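Local coordinates for uncharacterized protein (Corynebacterium glutamicum, PDB 2NSF) that probably catalyses the mycothiol-dependent isomerization of maleylpyruvate, as a zinc-binding enzyme, at residues Phe24-Leu35 / Ser155-Trp166. Residues are numbered along the deposited sequence; the frame is centred on the assembly and turned at random.
Sequences FHDLPLEERLTL and SETLWMRSREVW. With ZN (zinc ion), chain E; SO4 (sulfate ion), chain B.
L158 points toward helix 29-35 and parts its two methyls among three residues: CD1 meets L29 CD2 at 3.3 Å, tight for two carbons, and packs on R32 CB, while CD2 rests against L33 CD1. The two helix segments run nearly parallel, 9.0 Å apart at closest approach. W132 of helix 114-133 touches both L158 and L33, so a third helix closes on this apolar centre. Beside it, the F24 ring is held between W159 and R32 of its own segment: W159 CE3 sits 3.5 Å above one face, R32 CG is over the other. With CG anti to the backbone N, F24 reaches across until CE2 is 3.4 Å from W159 CA. Its plane makes 46° with the six-membered ring of W159, an oblique pairing. H25 completes the aromatic cluster in a T-shaped fashion, pointing its CE1 edge at the indole face, planes at 73°; R163 CG sits over the rim of the opposite face. The indole NE1 is bonded to E192 of helix 183-199.

Farther out the apolar packing gives way to polar links, several of them through water. One water joins H25 ND1 to E156 OE1; two others link R32 NH1 to S155, one through its carbonyl O and one through OG. At the other end W166 NE1 donates to L35 O at 3.1 Å, bent (148°) and from above the carbonyl plane. S162 OG turns back to L158 O, which also receives S162 N from its opposite face. E164, on the same helix, binds zinc with H72 and H168. The contact thus relies mainly on shape and apolar packing, with water carrying the polar links of H25 and R32, and so joins the N-terminal segment to the helix that presents E164 to the metal.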
loop_
_atom_site.group_PDB
_atom_site.type_symbol
_atom_site.label_atom_id
_atom_site.label_comp_id
_atom_site.label_asym_id
_atom_site.label_seq_id
_atom_site.Cartn_x
_atom_site.Cartn_y
_atom_site.Cartn_z
ATOM N N PHE A 24 -3.974 11.019 -6.320
ATOM C CA PHE A 24 -3.765 9.947 -7.266
ATOM C C PHE A 24 -5.036 9.725 -8.080
ATOM O O PHE A 24 -4.991 9.511 -9.291
ATOM C CB PHE A 24 -3.428 8.676 -6.491
ATOM C CG PHE A 24 -3.060 7.517 -7.354
ATOM C CD1 PHE A 24 -1.741 7.305 -7.728
ATOM C CD2 PHE A 24 -4.036 6.632 -7.801
ATOM C CE1 PHE A 24 -1.392 6.217 -8.534
ATOM C CE2 PHE A 24 -3.702 5.546 -8.605
ATOM C CZ PHE A 24 -2.379 5.339 -8.973
ATOM N N HIS A 25 -6.174 9.789 -7.400
ATOM C CA HIS A 25 -7.465 9.551 -8.030
ATOM C C HIS A 25 -7.855 10.520 -9.146
ATOM O O HIS A 25 -8.571 10.136 -10.074
ATOM C CB HIS A 25 -8.552 9.518 -6.955
ATOM C CG HIS A 25 -8.234 8.605 -5.809
ATOM N ND1 HIS A 25 -7.973 7.262 -5.978
ATOM C CD2 HIS A 25 -8.116 8.846 -4.483
ATOM C CE1 HIS A 25 -7.705 6.716 -4.805
ATOM N NE2 HIS A 25 -7.784 7.656 -3.881
ATOM N N ASP A 26 -7.383 11.762 -9.068
ATOM C CA ASP A 26 -7.701 12.775 -10.080
ATOM C C ASP A 26 -6.833 12.632 -11.326
ATOM O O ASP A 26 -7.106 13.250 -12.356
ATOM C CB ASP A 26 -7.494 14.188 -9.525
ATOM C CG ASP A 26 -8.234 14.430 -8.229
ATOM O OD1 ASP A 26 -9.463 14.190 -8.183
ATOM O OD2 ASP A 26 -7.583 14.873 -7.257
ATOM N N LEU A 27 -5.780 11.831 -11.229
ATOM C CA LEU A 27 -4.873 11.639 -12.351
ATOM C C LEU A 27 -5.501 10.826 -13.473
ATOM O O LEU A 27 -6.387 10.001 -13.238
ATOM C CB LEU A 27 -3.598 10.931 -11.888
ATOM C CG LEU A 27 -2.751 11.613 -10.816
ATOM C CD1 LEU A 27 -1.599 10.698 -10.419
ATOM C CD2 LEU A 27 -2.228 12.937 -11.345
ATOM N N PRO A 28 -5.065 11.065 -14.720
ATOM C CA PRO A 28 -5.609 10.311 -15.850
ATOM C C PRO A 28 -5.197 8.851 -15.669
ATOM O O PRO A 28 -4.150 8.569 -15.085
ATOM C CB PRO A 28 -4.927 10.955 -17.054
ATOM C CG PRO A 28 -4.722 12.369 -16.606
ATOM C CD PRO A 28 -4.234 12.187 -15.190
ATOM N N LEU A 29 -6.017 7.930 -16.162
ATOM C CA LEU A 29 -5.727 6.506 -16.036
ATOM C C LEU A 29 -4.302 6.128 -16.432
ATOM O O LEU A 29 -3.636 5.377 -15.720
ATOM C CB LEU A 29 -6.723 5.696 -16.869
ATOM C CG LEU A 29 -7.889 5.063 -16.103
ATOM C CD1 LEU A 29 -9.037 4.755 -17.051
ATOM C CD2 LEU A 29 -7.406 3.802 -15.412
ATOM N N GLU A 30 -3.832 6.644 -17.564
ATOM C CA GLU A 30 -2.485 6.327 -18.026
ATOM C C GLU A 30 -1.400 6.702 -17.027
ATOM O O GLU A 30 -0.424 5.969 -16.865
ATOM C CB GLU A 30 -2.202 7.008 -19.367
ATOM C CG GLU A 30 -2.968 6.403 -20.533
ATOM C CD GLU A 30 -2.850 4.887 -20.586
ATOM O OE1 GLU A 30 -1.710 4.368 -20.512
ATOM O OE2 GLU A 30 -3.896 4.213 -20.708
ATOM N N GLU A 31 -1.562 7.844 -16.367
ATOM C CA GLU A 31 -0.582 8.285 -15.387
ATOM C C GLU A 31 -0.639 7.423 -14.131
ATOM O O GLU A 31 0.378 7.212 -13.470
ATOM C CB GLU A 31 -0.798 9.764 -15.050
ATOM C CG GLU A 31 -0.168 10.695 -16.087
ATOM C CD GLU A 31 -0.641 12.132 -15.975
ATOM O OE1 GLU A 31 -0.529 12.719 -14.878
ATOM O OE2 GLU A 31 -1.119 12.672 -16.998
ATOM N N ARG A 32 -1.825 6.920 -13.806
ATOM C CA ARG A 32 -1.965 6.060 -12.638
ATOM C C ARG A 32 -1.321 4.708 -12.929
ATOM O O ARG A 32 -0.704 4.105 -12.052
ATOM C CB ARG A 32 -3.440 5.901 -12.266
ATOM C CG ARG A 32 -4.015 7.137 -11.588
ATOM C CD ARG A 32 -5.482 6.965 -11.250
ATOM N NE ARG A 32 -6.345 7.318 -12.372
ATOM C CZ ARG A 32 -7.632 7.002 -12.449
ATOM N NH1 ARG A 32 -8.210 6.315 -11.471
ATOM N NH2 ARG A 32 -8.346 7.383 -13.500
ATOM N N LEU A 33 -1.452 4.242 -14.170
ATOM C CA LEU A 33 -0.853 2.971 -14.567
ATOM C C LEU A 33 0.668 3.108 -14.526
ATOM O O LEU A 33 1.374 2.201 -14.084
ATOM C CB LEU A 33 -1.307 2.579 -15.976
ATOM C CG LEU A 33 -0.707 1.285 -16.543
ATOM C CD1 LEU A 33 -1.020 0.115 -15.619
ATOM C CD2 LEU A 33 -1.264 1.028 -17.936
ATOM N N THR A 34 1.176 4.248 -14.983
ATOM C CA THR A 34 2.610 4.483 -14.975
ATOM C C THR A 34 3.152 4.463 -13.548
ATOM O O THR A 34 4.200 3.875 -13.278
ATOM C CB THR A 34 2.953 5.830 -15.642
ATOM O OG1 THR A 34 2.583 5.767 -17.024
ATOM C CG2 THR A 34 4.453 6.127 -15.540
ATOM N N LEU A 35 2.433 5.100 -12.631
ATOM C CA LEU A 35 2.857 5.136 -11.239
ATOM C C LEU A 35 2.875 3.744 -10.624
ATOM O O LEU A 35 3.753 3.430 -9.826
ATOM C CB LEU A 35 1.948 6.061 -10.421
ATOM C CG LEU A 35 2.284 7.557 -10.517
ATOM C CD1 LEU A 35 1.188 8.364 -9.851
ATOM C CD2 LEU A 35 3.631 7.831 -9.857
ATOM N N SER A 155 -10.802 0.680 -11.523
ATOM C CA SER A 155 -9.597 1.490 -11.651
ATOM C C SER A 155 -8.882 1.656 -10.315
ATOM O O SER A 155 -7.698 1.984 -10.276
ATOM C CB SER A 155 -9.950 2.867 -12.217
ATOM O OG SER A 155 -10.993 3.455 -11.468
ATOM N N GLU A 156 -9.609 1.436 -9.225
ATOM C CA GLU A 156 -9.041 1.556 -7.885
ATOM C C GLU A 156 -7.861 0.598 -7.703
ATOM O O GLU A 156 -7.005 0.828 -6.851
ATOM C CB GLU A 156 -10.106 1.250 -6.829
ATOM C CG GLU A 156 -9.748 1.664 -5.402
ATOM C CD GLU A 156 -10.048 3.132 -5.124
ATOM O OE1 GLU A 156 -10.642 3.792 -6.004
ATOM O OE2 GLU A 156 -9.701 3.618 -4.024
ATOM N N THR A 157 -7.816 -0.470 -8.497
ATOM C CA THR A 157 -6.723 -1.437 -8.376
ATOM C C THR A 157 -5.378 -0.797 -8.693
ATOM O O THR A 157 -4.344 -1.253 -8.214
ATOM C CB THR A 157 -6.913 -2.656 -9.308
ATOM O OG1 THR A 157 -6.922 -2.225 -10.675
ATOM C CG2 THR A 157 -8.216 -3.380 -8.985
ATOM N N LEU A 158 -5.387 0.255 -9.504
ATOM C CA LEU A 158 -4.144 0.940 -9.840
ATOM C C LEU A 158 -3.610 1.613 -8.577
ATOM O O LEU A 158 -2.408 1.599 -8.310
ATOM C CB LEU A 158 -4.390 1.981 -10.936
ATOM C CG LEU A 158 -4.863 1.427 -12.287
ATOM C CD1 LEU A 158 -5.298 2.578 -13.176
ATOM C CD2 LEU A 158 -3.747 0.620 -12.949
ATOM N N TRP A 159 -4.515 2.193 -7.796
ATOM C CA TRP A 159 -4.142 2.856 -6.549
ATOM C C TRP A 159 -3.779 1.810 -5.500
ATOM O O TRP A 159 -2.770 1.924 -4.800
ATOM C CB TRP A 159 -5.308 3.709 -6.036
ATOM C CG TRP A 159 -5.177 4.114 -4.585
ATOM C CD1 TRP A 159 -6.042 3.814 -3.573
ATOM C CD2 TRP A 159 -4.119 4.881 -3.991
ATOM N NE1 TRP A 159 -5.593 4.343 -2.386
ATOM C CE2 TRP A 159 -4.413 5.004 -2.614
ATOM C CE3 TRP A 159 -2.950 5.479 -4.487
ATOM C CZ2 TRP A 159 -3.584 5.698 -1.723
ATOM C CZ3 TRP A 159 -2.121 6.173 -3.597
ATOM C CH2 TRP A 159 -2.445 6.274 -2.233
ATOM N N MET A 160 -4.611 0.784 -5.393
ATOM C CA MET A 160 -4.372 -0.268 -4.414
ATOM C C MET A 160 -3.014 -0.925 -4.620
ATOM O O MET A 160 -2.276 -1.153 -3.661
ATOM C CB MET A 160 -5.485 -1.311 -4.496
ATOM C CG MET A 160 -6.844 -0.766 -4.093
ATOM S SD MET A 160 -8.195 -1.808 -4.663
ATOM C CE MET A 160 -8.169 -3.084 -3.435
ATOM N N ARG A 161 -2.675 -1.228 -5.866
ATOM C CA ARG A 161 -1.385 -1.854 -6.132
ATOM C C ARG A 161 -0.252 -0.877 -5.818
ATOM O O ARG A 161 0.775 -1.273 -5.267
ATOM C CB ARG A 161 -1.296 -2.319 -7.584
ATOM C CG ARG A 161 -0.006 -3.079 -7.909
ATOM C CD ARG A 161 0.146 -4.337 -7.049
ATOM N NE ARG A 161 1.286 -5.144 -7.481
ATOM C CZ ARG A 161 1.730 -6.222 -6.842
ATOM N NH1 ARG A 161 1.135 -6.635 -5.730
ATOM N NH2 ARG A 161 2.777 -6.887 -7.313
ATOM N N SER A 162 -0.439 0.393 -6.159
ATOM C CA SER A 162 0.583 1.401 -5.884
ATOM C C SER A 162 0.902 1.472 -4.388
ATOM O O SER A 162 2.070 1.567 -4.007
ATOM C CB SER A 162 0.135 2.779 -6.389
ATOM O OG SER A 162 0.087 2.816 -7.810
ATOM N N ARG A 163 -0.125 1.440 -3.535
ATOM C CA ARG A 163 0.115 1.485 -2.091
ATOM C C ARG A 163 1.021 0.330 -1.686
ATOM O O ARG A 163 1.951 0.490 -0.897
ATOM C CB ARG A 163 -1.189 1.347 -1.294
ATOM C CG ARG A 163 -2.180 2.470 -1.444
ATOM C CD ARG A 163 -3.350 2.268 -0.482
ATOM N NE ARG A 163 -3.909 0.918 -0.582
ATOM C CZ ARG A 163 -5.183 0.621 -0.350
ATOM N NH1 ARG A 163 -6.034 1.580 0.003
ATOM N NH2 ARG A 163 -5.614 -0.626 -0.492
ATOM N N GLU A 164 0.724 -0.844 -2.229
ATOM C CA GLU A 164 1.489 -2.038 -1.911
ATOM C C GLU A 164 2.946 -1.984 -2.340
ATOM O O GLU A 164 3.844 -2.166 -1.519
ATOM C CB GLU A 164 0.846 -3.268 -2.558
ATOM C CG GLU A 164 -0.563 -3.585 -2.086
ATOM C CD GLU A 164 -0.632 -3.943 -0.617
ATOM O OE1 GLU A 164 0.266 -4.657 -0.117
ATOM O OE2 GLU A 164 -1.605 -3.528 0.044
ATOM N N VAL A 165 3.187 -1.746 -3.625
ATOM C CA VAL A 165 4.557 -1.740 -4.115
ATOM C C VAL A 165 5.441 -0.610 -3.604
ATOM O O VAL A 165 6.611 -0.836 -3.303
ATOM C CB VAL A 165 4.606 -1.777 -5.669
ATOM C CG1 VAL A 165 4.095 -3.128 -6.168
ATOM C CG2 VAL A 165 3.776 -0.650 -6.260
ATOM N N TRP A 166 4.901 0.599 -3.489
ATOM C CA TRP A 166 5.720 1.705 -3.009
ATOM C C TRP A 166 6.048 1.594 -1.530
ATOM O O TRP A 166 7.147 1.958 -1.107
ATOM C CB TRP A 166 5.044 3.052 -3.291
ATOM C CG TRP A 166 5.138 3.477 -4.726
ATOM C CD1 TRP A 166 4.139 3.463 -5.654
ATOM C CD2 TRP A 166 6.303 3.979 -5.396
ATOM N NE1 TRP A 166 4.607 3.931 -6.862
ATOM C CE2 TRP A 166 5.933 4.253 -6.731
ATOM C CE3 TRP A 166 7.626 4.223 -4.996
ATOM C CZ2 TRP A 166 6.838 4.761 -7.675
ATOM C CZ3 TRP A 166 8.533 4.728 -5.938
ATOM C CH2 TRP A 166 8.131 4.990 -7.261
HETATM ZN ZN ZN E . 0.323 -5.217 1.935
HETATM S S SO4 B . -9.039 -0.678 0.927
HETATM O O1 SO4 B . -10.499 -0.883 0.893
HETATM O O2 SO4 B . -8.363 -1.803 0.270
HETATM O O3 SO4 B . -8.603 -0.600 2.327
HETATM O O4 SO4 B . -8.697 0.567 0.220
HETATM O O HOH W 1 -8.873 5.341 -7.691
HETATM O O HOH W 2 -6.968 4.365 -9.431
HETATM O O HOH W 3 -11.068 5.592 -9.993
HETATM O O HOH W 4 -1.851 -5.077 2.141
HETATM O O HOH W 5 0.089 -2.954 2.797
#